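Local coordinates for protein peptidyl-tRNA hydrolase (Sulfolobus solfataricus, PDB 1XTY) that hydrolyses the ester bond of N-acyl-aminoacyl-tRNAs, probably those that drop off the ribosome during protein synthesis, releasing the tRNA, at residues Ile57-Arg70 / Asn108-Leu120. Residues are numbered along the deposited sequence; the frame is centred on the assembly and turned at random.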
loop_
_atom_site.group_PDB
_atom_site.type_symbol
_atom_site.label_atom_id
_atom_site.label_comp_id
_atom_site.label_asym_id
_atom_site.label_seq_id
_atom_site.Cartn_x
_atom_site.Cartn_y
_atom_site.Cartn_z
ATOM N N ILE A 57 8.803 -6.263 1.638
ATOM C CA ILE A 57 9.938 -6.457 0.751
ATOM C C ILE A 57 9.381 -6.285 -0.649
ATOM O O ILE A 57 8.494 -7.028 -1.063
ATOM C CB ILE A 57 10.524 -7.872 0.880
ATOM C CG1 ILE A 57 10.889 -8.148 2.343
ATOM C CG2 ILE A 57 11.750 -8.008 -0.016
ATOM C CD1 ILE A 57 11.367 -9.565 2.605
ATOM N N ILE A 58 9.888 -5.296 -1.373
ATOM C CA ILE A 58 9.418 -5.048 -2.723
ATOM C C ILE A 58 10.469 -5.504 -3.724
ATOM O O ILE A 58 11.518 -4.873 -3.874
ATOM C CB ILE A 58 9.116 -3.559 -2.927
ATOM C CG1 ILE A 58 8.129 -3.090 -1.852
ATOM C CG2 ILE A 58 8.534 -3.324 -4.317
ATOM C CD1 ILE A 58 7.847 -1.614 -1.892
ATOM N N VAL A 59 10.184 -6.614 -4.396
ATOM C CA VAL A 59 11.102 -7.167 -5.379
ATOM C C VAL A 59 10.500 -7.071 -6.772
ATOM O O VAL A 59 9.344 -6.673 -6.930
ATOM C CB VAL A 59 11.436 -8.632 -5.044
ATOM C CG1 VAL A 59 12.144 -8.700 -3.699
ATOM C CG2 VAL A 59 10.163 -9.468 -5.006
ATOM N N LYS A 60 11.281 -7.429 -7.786
ATOM C CA LYS A 60 10.800 -7.350 -9.158
ATOM C C LYS A 60 11.107 -8.582 -10.005
ATOM O O LYS A 60 11.965 -9.393 -9.658
ATOM C CB LYS A 60 11.389 -6.112 -9.839
ATOM C CG LYS A 60 12.913 -6.079 -9.859
ATOM C CD LYS A 60 13.439 -4.811 -10.529
ATOM C CE LYS A 60 14.960 -4.754 -10.494
ATOM N NZ LYS A 60 15.504 -3.536 -11.169
ATOM N N VAL A 61 10.372 -8.708 -11.107
ATOM C CA VAL A 61 10.532 -9.794 -12.073
ATOM C C VAL A 61 10.304 -9.147 -13.432
ATOM O O VAL A 61 9.594 -8.150 -13.528
ATOM C CB VAL A 61 9.490 -10.927 -11.867
ATOM C CG1 VAL A 61 9.725 -11.619 -10.537
ATOM C CG2 VAL A 61 8.084 -10.364 -11.938
ATOM N N ASN A 62 10.899 -9.697 -14.485
ATOM C CA ASN A 62 10.743 -9.101 -15.806
ATOM C C ASN A 62 9.800 -9.826 -16.757
ATOM O O ASN A 62 9.905 -9.669 -17.975
ATOM C CB ASN A 62 12.111 -8.944 -16.475
ATOM C CG ASN A 62 12.974 -10.171 -16.313
ATOM O OD1 ASN A 62 12.522 -11.295 -16.533
ATOM N ND2 ASN A 62 14.232 -9.964 -15.928
ATOM N N SER A 63 8.882 -10.619 -16.216
ATOM C CA SER A 63 7.931 -11.327 -17.062
ATOM C C SER A 63 6.684 -11.757 -16.308
ATOM O O SER A 63 6.725 -12.034 -15.108
ATOM C CB SER A 63 8.580 -12.561 -17.698
ATOM O OG SER A 63 8.632 -13.642 -16.785
ATOM N N LEU A 64 5.571 -11.813 -17.028
ATOM C CA LEU A 64 4.308 -12.222 -16.442
ATOM C C LEU A 64 4.390 -13.671 -15.972
ATOM O O LEU A 64 3.843 -14.020 -14.930
ATOM C CB LEU A 64 3.182 -12.075 -17.467
ATOM C CG LEU A 64 1.781 -12.452 -16.981
ATOM C CD1 LEU A 64 1.356 -11.531 -15.854
ATOM C CD2 LEU A 64 0.808 -12.353 -18.134
ATOM N N ASP A 65 5.076 -14.517 -16.738
ATOM C CA ASP A 65 5.199 -15.922 -16.369
ATOM C C ASP A 65 5.862 -16.127 -15.016
ATOM O O ASP A 65 5.512 -17.048 -14.287
ATOM C CB ASP A 65 5.974 -16.703 -17.434
ATOM C CG ASP A 65 5.253 -16.744 -18.766
ATOM O OD1 ASP A 65 4.023 -16.518 -18.791
ATOM O OD2 ASP A 65 5.916 -17.020 -19.789
ATOM N N GLU A 66 6.822 -15.276 -14.676
ATOM C CA GLU A 66 7.500 -15.406 -13.399
ATOM C C GLU A 66 6.567 -15.051 -12.244
ATOM O O GLU A 66 6.744 -15.526 -11.123
ATOM C CB GLU A 66 8.757 -14.540 -13.396
ATOM C CG GLU A 66 9.717 -14.964 -14.501
ATOM C CD GLU A 66 10.995 -14.164 -14.533
ATOM O OE1 GLU A 66 10.917 -12.920 -14.622
ATOM O OE2 GLU A 66 12.079 -14.785 -14.477
ATOM N N ILE A 67 5.562 -14.229 -12.520
ATOM C CA ILE A 67 4.601 -13.867 -11.488
ATOM C C ILE A 67 3.614 -15.017 -11.301
ATOM O O ILE A 67 3.272 -15.372 -10.177
ATOM C CB ILE A 67 3.856 -12.554 -11.848
ATOM C CG1 ILE A 67 4.699 -11.358 -11.378
ATOM C CG2 ILE A 67 2.458 -12.535 -11.226
ATOM C CD1 ILE A 67 4.001 -10.024 -11.438
ATOM N N ILE A 68 3.172 -15.612 -12.406
ATOM C CA ILE A 68 2.231 -16.727 -12.339
ATOM C C ILE A 68 2.895 -17.898 -11.621
ATOM O O ILE A 68 2.273 -18.595 -10.817
ATOM C CB ILE A 68 1.803 -17.186 -13.758
ATOM C CG1 ILE A 68 1.152 -16.024 -14.513
ATOM C CG2 ILE A 68 0.856 -18.382 -13.659
ATOM C CD1 ILE A 68 -0.116 -15.491 -13.873
ATOM N N SER A 69 4.169 -18.111 -11.925
ATOM C CA SER A 69 4.925 -19.190 -11.311
ATOM C C SER A 69 4.923 -19.056 -9.794
ATOM O O SER A 69 4.704 -20.028 -9.075
ATOM C CB SER A 69 6.365 -19.178 -11.823
ATOM O OG SER A 69 7.161 -20.104 -11.107
ATOM N N ARG A 70 5.153 -17.841 -9.308
ATOM C CA ARG A 70 5.197 -17.607 -7.875
ATOM C C ARG A 70 3.827 -17.584 -7.209
ATOM O O ARG A 70 3.701 -17.921 -6.034
ATOM C CB ARG A 70 5.990 -16.334 -7.595
ATOM C CG ARG A 70 7.448 -16.510 -8.005
ATOM C CD ARG A 70 8.320 -15.312 -7.720
ATOM N NE ARG A 70 9.715 -15.595 -8.058
ATOM C CZ ARG A 70 10.143 -15.907 -9.279
ATOM N NH1 ARG A 70 9.288 -15.974 -10.292
ATOM N NH2 ARG A 70 11.427 -16.161 -9.487
ATOM N N ASN A 108 10.980 -16.816 6.077
ATOM C CA ASN A 108 11.680 -17.962 5.508
ATOM C C ASN A 108 10.698 -18.781 4.682
ATOM O O ASN A 108 11.079 -19.444 3.717
ATOM C CB ASN A 108 12.293 -18.818 6.619
ATOM C CG ASN A 108 13.419 -18.108 7.336
ATOM O OD1 ASN A 108 13.691 -18.368 8.512
ATOM N ND2 ASN A 108 14.091 -17.206 6.626
ATOM N N LEU A 109 9.428 -18.727 5.067
ATOM C CA LEU A 109 8.401 -19.454 4.341
ATOM C C LEU A 109 8.194 -18.719 3.025
ATOM O O LEU A 109 8.134 -19.331 1.963
ATOM C CB LEU A 109 7.100 -19.494 5.152
ATOM C CG LEU A 109 5.980 -20.358 4.574
ATOM C CD1 LEU A 109 6.485 -21.783 4.375
ATOM C CD2 LEU A 109 4.786 -20.347 5.509
ATOM N N VAL A 110 8.115 -17.395 3.096
ATOM C CA VAL A 110 7.931 -16.593 1.897
ATOM C C VAL A 110 9.176 -16.658 1.014
ATOM O O VAL A 110 9.074 -16.616 -0.215
ATOM C CB VAL A 110 7.634 -15.120 2.246
ATOM C CG1 VAL A 110 7.344 -14.336 0.973
ATOM C CG2 VAL A 110 6.447 -15.042 3.196
ATOM N N ASP A 111 10.350 -16.767 1.635
ATOM C CA ASP A 111 11.594 -16.846 0.874
ATOM C C ASP A 111 11.660 -18.107 0.026
ATOM O O ASP A 111 12.363 -18.144 -0.979
ATOM C CB ASP A 111 12.817 -16.803 1.799
ATOM C CG ASP A 111 13.127 -15.406 2.295
ATOM O OD1 ASP A 111 13.043 -14.456 1.490
ATOM O OD2 ASP A 111 13.471 -15.260 3.487
ATOM N N SER A 112 10.936 -19.148 0.431
ATOM C CA SER A 112 10.936 -20.383 -0.338
ATOM C C SER A 112 10.183 -20.133 -1.644
ATOM O O SER A 112 9.948 -21.058 -2.428
ATOM C CB SER A 112 10.274 -21.521 0.452
ATOM O OG SER A 112 8.891 -21.294 0.652
ATOM N N ILE A 113 9.819 -18.869 -1.867
ATOM C CA ILE A 113 9.095 -18.444 -3.066
ATOM C C ILE A 113 9.782 -17.291 -3.791
ATOM O O ILE A 113 9.916 -17.310 -5.012
ATOM C CB ILE A 113 7.676 -17.935 -2.739
ATOM C CG1 ILE A 113 6.892 -18.985 -1.963
ATOM C CG2 ILE A 113 6.951 -17.577 -4.030
ATOM C CD1 ILE A 113 5.502 -18.522 -1.569
ATOM N N THR A 114 10.206 -16.283 -3.034
ATOM C CA THR A 114 10.830 -15.099 -3.621
ATOM C C THR A 114 12.241 -14.775 -3.134
ATOM O O THR A 114 12.712 -13.653 -3.307
ATOM C CB THR A 114 9.959 -13.856 -3.367
ATOM O OG1 THR A 114 9.924 -13.580 -1.959
ATOM C CG2 THR A 114 8.535 -14.089 -3.865
ATOM N N GLY A 115 12.919 -15.746 -2.536
ATOM C CA GLY A 115 14.261 -15.494 -2.039
ATOM C C GLY A 115 15.323 -15.225 -3.096
ATOM O O GLY A 115 16.446 -14.848 -2.761
ATOM N N ASP A 116 14.972 -15.395 -4.367
ATOM C CA ASP A 116 15.923 -15.198 -5.463
ATOM C C ASP A 116 15.678 -13.945 -6.297
ATOM O O ASP A 116 16.266 -13.788 -7.367
ATOM C CB ASP A 116 15.886 -16.418 -6.391
ATOM C CG ASP A 116 14.509 -16.643 -7.007
ATOM O OD1 ASP A 116 13.512 -16.600 -6.255
ATOM O OD2 ASP A 116 14.417 -16.862 -8.238
ATOM N N LEU A 117 14.832 -13.043 -5.816
ATOM C CA LEU A 117 14.529 -11.847 -6.591
ATOM C C LEU A 117 15.271 -10.592 -6.155
ATOM O O LEU A 117 15.637 -10.444 -4.991
ATOM C CB LEU A 117 13.023 -11.595 -6.562
ATOM C CG LEU A 117 12.196 -12.836 -6.913
ATOM C CD1 LEU A 117 10.719 -12.546 -6.712
ATOM C CD2 LEU A 117 12.483 -13.254 -8.345
ATOM N N LYS A 118 15.490 -9.696 -7.114
ATOM C CA LYS A 118 16.172 -8.434 -6.864
ATOM C C LYS A 118 15.174 -7.405 -6.343
ATOM O O LYS A 118 14.012 -7.396 -6.746
ATOM C CB LYS A 118 16.793 -7.897 -8.157
ATOM C CG LYS A 118 17.854 -8.783 -8.792
ATOM C CD LYS A 118 18.382 -8.141 -10.070
ATOM C CE LYS A 118 19.480 -8.972 -10.714
ATOM N NZ LYS A 118 19.962 -8.358 -11.983
ATOM N N LEU A 119 15.634 -6.533 -5.453
ATOM C CA LEU A 119 14.777 -5.491 -4.901
ATOM C C LEU A 119 14.461 -4.465 -5.982
ATOM O O LEU A 119 15.276 -4.218 -6.871
ATOM C CB LEU A 119 15.474 -4.795 -3.733
ATOM C CG LEU A 119 15.811 -5.654 -2.515
ATOM C CD1 LEU A 119 16.662 -4.843 -1.549
ATOM C CD2 LEU A 119 14.530 -6.127 -1.845
ATOM N N LEU A 120 13.275 -3.873 -5.907
ATOM C CA LEU A 120 12.867 -2.865 -6.879
ATOM C C LEU A 120 13.614 -1.564 -6.591
ATOM O O LEU A 120 14.186 -1.456 -5.486
ATOM C CB LEU A 120 11.361 -2.618 -6.782
ATOM C CG LEU A 120 10.776 -1.572 -7.732
ATOM C CD1 LEU A 120 10.848 -2.079 -9.166
ATOM C CD2 LEU A 120 9.338 -1.278 -7.341
HETATM O O HOH W 1 12.674 -2.384 -2.779
HETATM O O HOH W 2 14.623 -10.340 -9.900
#
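R70 and D116 meet across this contact in a salt bridge, weak as a hydrogen bond, with R70 NH2 3.3 Å from D116 OD2. The carboxylate lies at the guanidinium edge, the planes only 14° apart. Arginine suits this span: its long apolar stem packs on I113 and L117 while its charged head reaches D116. R70 NH1 gives E66 O a bond of 2.7 Å, helping to fix the group's rotation. Replacing R70 with alanine would probably leave D116 without this cationic mate and uncover L117, whose CD1 and CD2 lie against NE and NH2.

Helix 64-76 meets the end of helix 107-114 where R70 CB lies 3.9 Å from I113 CG2; a type I turn, T114-L117, then leads to residues 118-119, a short, weakly bonded antiparallel strand at this chain's edge of the mixed sheet, around the non-hydrogen-bonded pair V59-L119. L120 N donates almost straight (171°) to I58 O, and K60 N to K118 O in a more bent bond.

Beta-branched I58, V59 and V61, apolar as their buried strand demands, meet leucines of the chain's end. L117, its CB pointing toward segment 57-70, sets CD1 3.6 Å from V59 CG2. The aliphatic chain of K60 crosses the L120 side chain at about a right angle, CD touching CD1.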